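Local coordinates for protein putative citrate lyase, alfa subunit (Streptococcus mutans, PDB 2HJ0) that is a putative citrate lyase alpha subunit, a two-sheet alpha/beta protein of the CitF family, at residues A197-D208 with D224-G235. Numbering follows the deposited sequence.
Sequences AKYADQVVIVTD and DVDYIVVVDAIG
The Tyr-227 ring has Val-204 CG2 at its edge, near the ring plane, while Lys-58 of helix 52-58 also touches this side chain. Two carboxylates flank the paired strands. On one flank, Asp-226 OD2 takes the Val-203 N-H on its anti lone pair at 2.7 Å; its CG lies beside the backbone N (chi1 -66°), which brings the carboxylate back to the neighbouring strand, and Lys-360 of the second subunit forms a salt bridge to the same oxygen. Val-203 O accepts from both Asp-226 N (2.8 Å) and Tyr-227 N (3.2 Å). On the other flank Ile-234 N meets Asp-208 OD1 at 2.9 Å from above the carboxylate plane, 77° out of it, and Thr-185 OG1 is a second partner of that oxygen. Between them, Ile-205 and Thr-207 each donate to and accept from strand 227-230 and its continuation, as in Val-229 N to Ile-205 O, 3.1 Å. Ile-205 and Ile-228 lie side by side on one face (CG1 to CG1 3.8 Å); Val-206 CG2 meets Val-229 CG1 at 3.6 Å on the other, where Ile-52 touches both. Strand directions 22° apart and this bonding show adjacent parallel strands; with strand 164-169 next in the sheet, the arrangement is consistent with a Rossmann-like alpha/beta fold.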
loop_
_atom_site.group_PDB
_atom_site.type_symbol
_atom_site.label_atom_id
_atom_site.label_comp_id
_atom_site.label_asym_id
_atom_site.label_seq_id
_atom_site.Cartn_x
_atom_site.Cartn_y
_atom_site.Cartn_z
ATOM N N ALA A 197 9.420 -2.712 3.926
ATOM C CA ALA A 197 9.187 -3.455 2.698
ATOM C C ALA A 197 8.786 -2.574 1.544
ATOM O O ALA A 197 8.820 -2.997 0.393
ATOM C CB ALA A 197 8.125 -4.509 2.929
ATOM N N LYS A 198 8.407 -1.348 1.850
ATOM C CA LYS A 198 7.977 -0.419 0.821
ATOM C C LYS A 198 9.130 0.400 0.232
ATOM O O LYS A 198 9.114 0.739 -0.945
ATOM C CB LYS A 198 6.910 0.487 1.426
ATOM C CG LYS A 198 6.322 1.530 0.514
ATOM C CD LYS A 198 5.124 2.204 1.207
ATOM C CE LYS A 198 4.058 1.156 1.627
ATOM N NZ LYS A 198 2.862 1.705 2.353
ATOM N N TYR A 199 10.142 0.690 1.038
ATOM C CA TYR A 199 11.260 1.479 0.556
ATOM C C TYR A 199 12.597 0.757 0.405
ATOM O O TYR A 199 13.505 1.265 -0.240
ATOM C CB TYR A 199 11.441 2.683 1.465
ATOM C CG TYR A 199 10.312 3.653 1.363
ATOM C CD1 TYR A 199 10.212 4.528 0.275
ATOM C CD2 TYR A 199 9.326 3.694 2.342
ATOM C CE1 TYR A 199 9.140 5.428 0.171
ATOM C CE2 TYR A 199 8.256 4.576 2.255
ATOM C CZ TYR A 199 8.164 5.442 1.171
ATOM O OH TYR A 199 7.105 6.316 1.085
ATOM N N ALA A 200 12.721 -0.417 1.008
ATOM C CA ALA A 200 13.961 -1.178 0.937
ATOM C C ALA A 200 14.190 -1.717 -0.473
ATOM O O ALA A 200 13.234 -1.971 -1.218
ATOM C CB ALA A 200 13.924 -2.337 1.944
ATOM N N ASP A 201 15.457 -1.883 -0.842
ATOM C CA ASP A 201 15.776 -2.411 -2.162
ATOM C C ASP A 201 15.401 -3.883 -2.254
ATOM O O ASP A 201 14.697 -4.303 -3.169
ATOM C CB ASP A 201 17.258 -2.226 -2.473
ATOM C CG ASP A 201 17.569 -0.832 -2.955
ATOM O OD1 ASP A 201 16.621 -0.104 -3.334
ATOM O OD2 ASP A 201 18.763 -0.458 -2.971
ATOM N N GLN A 202 15.889 -4.659 -1.299
ATOM C CA GLN A 202 15.579 -6.064 -1.245
ATOM C C GLN A 202 14.933 -6.388 0.100
ATOM O O GLN A 202 15.388 -5.930 1.160
ATOM C CB GLN A 202 16.840 -6.893 -1.459
ATOM C CG GLN A 202 17.087 -7.180 -2.907
ATOM C CD GLN A 202 18.117 -8.230 -3.098
ATOM O OE1 GLN A 202 19.278 -8.040 -2.757
ATOM N NE2 GLN A 202 17.709 -9.363 -3.647
ATOM N N VAL A 203 13.856 -7.166 0.037
ATOM C CA VAL A 203 13.110 -7.567 1.222
ATOM C C VAL A 203 13.096 -9.081 1.378
ATOM O O VAL A 203 12.750 -9.811 0.449
ATOM C CB VAL A 203 11.637 -7.041 1.149
ATOM C CG1 VAL A 203 10.774 -7.684 2.231
ATOM C CG2 VAL A 203 11.623 -5.517 1.298
ATOM N N VAL A 204 13.489 -9.542 2.559
ATOM C CA VAL A 204 13.507 -10.966 2.881
ATOM C C VAL A 204 12.563 -11.172 4.061
ATOM O O VAL A 204 12.871 -10.723 5.162
ATOM C CB VAL A 204 14.915 -11.422 3.324
ATOM C CG1 VAL A 204 14.853 -12.832 3.891
ATOM C CG2 VAL A 204 15.860 -11.386 2.164
ATOM N N ILE A 205 11.415 -11.813 3.857
ATOM C CA ILE A 205 10.539 -12.030 5.002
ATOM C C ILE A 205 10.824 -13.437 5.541
ATOM O O ILE A 205 10.955 -14.392 4.767
ATOM C CB ILE A 205 8.988 -11.869 4.668
ATOM C CG1 ILE A 205 8.460 -13.105 3.963
ATOM C CG2 ILE A 205 8.712 -10.628 3.830
ATOM C CD1 ILE A 205 7.789 -14.016 4.915
ATOM N N VAL A 206 10.958 -13.547 6.862
ATOM C CA VAL A 206 11.244 -14.818 7.536
ATOM C C VAL A 206 9.973 -15.236 8.263
ATOM O O VAL A 206 9.564 -14.607 9.252
ATOM C CB VAL A 206 12.378 -14.649 8.581
ATOM C CG1 VAL A 206 12.819 -16.014 9.117
ATOM C CG2 VAL A 206 13.523 -13.892 7.964
ATOM N N THR A 207 9.337 -16.289 7.773
ATOM C CA THR A 207 8.106 -16.721 8.396
ATOM C C THR A 207 8.266 -17.946 9.248
ATOM O O THR A 207 9.205 -18.738 9.104
ATOM C CB THR A 207 6.993 -17.002 7.373
ATOM O OG1 THR A 207 5.735 -17.146 8.056
ATOM C CG2 THR A 207 7.298 -18.261 6.599
ATOM N N ASP A 208 7.297 -18.102 10.126
ATOM C CA ASP A 208 7.276 -19.193 11.062
ATOM C C ASP A 208 6.296 -20.240 10.585
ATOM O O ASP A 208 6.370 -21.403 10.982
ATOM C CB ASP A 208 6.837 -18.649 12.411
ATOM C CG ASP A 208 7.431 -19.397 13.528
ATOM O OD1 ASP A 208 7.375 -18.878 14.673
ATOM O OD2 ASP A 208 7.952 -20.508 13.240
ATOM N N ASP A 224 6.433 -6.500 -2.836
ATOM C CA ASP A 224 7.462 -5.825 -2.049
ATOM C C ASP A 224 8.474 -6.824 -1.509
ATOM O O ASP A 224 9.459 -6.429 -0.903
ATOM C CB ASP A 224 6.844 -5.087 -0.858
ATOM C CG ASP A 224 6.091 -3.836 -1.264
ATOM O OD1 ASP A 224 6.230 -3.401 -2.435
ATOM O OD2 ASP A 224 5.364 -3.270 -0.400
ATOM N N VAL A 225 8.239 -8.109 -1.744
ATOM C CA VAL A 225 9.113 -9.136 -1.201
ATOM C C VAL A 225 10.005 -9.805 -2.239
ATOM O O VAL A 225 9.582 -10.044 -3.359
ATOM C CB VAL A 225 8.250 -10.195 -0.476
ATOM C CG1 VAL A 225 9.116 -11.251 0.159
ATOM C CG2 VAL A 225 7.375 -9.499 0.568
ATOM N N ASP A 226 11.245 -10.107 -1.873
ATOM C CA ASP A 226 12.138 -10.752 -2.816
ATOM C C ASP A 226 12.317 -12.221 -2.492
ATOM O O ASP A 226 12.284 -13.071 -3.380
ATOM C CB ASP A 226 13.503 -10.044 -2.836
ATOM C CG ASP A 226 13.413 -8.626 -3.376
ATOM O OD1 ASP A 226 13.318 -8.452 -4.613
ATOM O OD2 ASP A 226 13.416 -7.682 -2.555
ATOM N N TYR A 227 12.486 -12.522 -1.212
ATOM C CA TYR A 227 12.706 -13.900 -0.794
ATOM C C TYR A 227 11.950 -14.250 0.479
ATOM O O TYR A 227 11.687 -13.387 1.327
ATOM C CB TYR A 227 14.205 -14.132 -0.577
ATOM C CG TYR A 227 15.039 -13.991 -1.828
ATOM C CD1 TYR A 227 14.914 -14.900 -2.871
ATOM C CD2 TYR A 227 15.971 -12.961 -1.965
ATOM C CE1 TYR A 227 15.701 -14.796 -4.026
ATOM C CE2 TYR A 227 16.768 -12.847 -3.126
ATOM C CZ TYR A 227 16.623 -13.777 -4.148
ATOM O OH TYR A 227 17.397 -13.710 -5.279
ATOM N N ILE A 228 11.592 -15.522 0.595
ATOM C CA ILE A 228 10.889 -16.001 1.764
ATOM C C ILE A 228 11.650 -17.181 2.329
ATOM O O ILE A 228 12.038 -18.088 1.597
ATOM C CB ILE A 228 9.468 -16.466 1.444
ATOM C CG1 ILE A 228 8.647 -15.313 0.873
ATOM C CG2 ILE A 228 8.813 -16.982 2.703
ATOM C CD1 ILE A 228 8.891 -15.042 -0.591
ATOM N N VAL A 229 11.889 -17.154 3.631
ATOM C CA VAL A 229 12.593 -18.239 4.272
ATOM C C VAL A 229 11.767 -18.719 5.443
ATOM O O VAL A 229 11.269 -17.923 6.238
ATOM C CB VAL A 229 13.979 -17.794 4.767
ATOM C CG1 VAL A 229 13.841 -16.532 5.580
ATOM C CG2 VAL A 229 14.612 -18.891 5.606
ATOM N N VAL A 230 11.616 -20.029 5.542
ATOM C CA VAL A 230 10.851 -20.622 6.620
ATOM C C VAL A 230 11.771 -21.143 7.713
ATOM O O VAL A 230 12.775 -21.770 7.418
ATOM C CB VAL A 230 10.016 -21.790 6.092
ATOM C CG1 VAL A 230 9.370 -22.515 7.253
ATOM C CG2 VAL A 230 8.953 -21.280 5.127
ATOM N N VAL A 231 11.430 -20.883 8.970
ATOM C CA VAL A 231 12.236 -21.367 10.092
ATOM C C VAL A 231 11.336 -22.004 11.151
ATOM O O VAL A 231 10.116 -21.846 11.110
ATOM C CB VAL A 231 13.046 -20.231 10.749
ATOM C CG1 VAL A 231 14.119 -19.751 9.793
ATOM C CG2 VAL A 231 12.118 -19.083 11.140
ATOM N N ASP A 232 11.935 -22.714 12.103
ATOM C CA ASP A 232 11.157 -23.369 13.150
ATOM C C ASP A 232 10.386 -22.379 14.025
ATOM O O ASP A 232 9.246 -22.650 14.408
ATOM C CB ASP A 232 12.065 -24.252 14.022
ATOM C CG ASP A 232 11.276 -25.096 15.026
ATOM O OD1 ASP A 232 10.418 -25.911 14.586
ATOM O OD2 ASP A 232 11.510 -24.944 16.254
ATOM N N ALA A 233 10.998 -21.233 14.327
ATOM C CA ALA A 233 10.357 -20.208 15.161
ATOM C C ALA A 233 10.957 -18.831 14.963
ATOM O O ALA A 233 12.169 -18.669 15.024
ATOM C CB ALA A 233 10.456 -20.584 16.632
ATOM N N ILE A 234 10.111 -17.833 14.748
ATOM C CA ILE A 234 10.605 -16.481 14.554
ATOM C C ILE A 234 10.500 -15.705 15.844
ATOM O O ILE A 234 11.163 -14.686 16.025
ATOM C CB ILE A 234 9.814 -15.758 13.482
ATOM C CG1 ILE A 234 8.351 -15.673 13.900
ATOM C CG2 ILE A 234 9.936 -16.504 12.171
ATOM C CD1 ILE A 234 7.471 -15.048 12.865
ATOM N N GLY A 235 9.667 -16.193 16.748
ATOM C CA GLY A 235 9.506 -15.518 18.020
ATOM C C GLY A 235 9.190 -16.485 19.138
ATOM O O GLY A 235 8.773 -17.613 18.894
#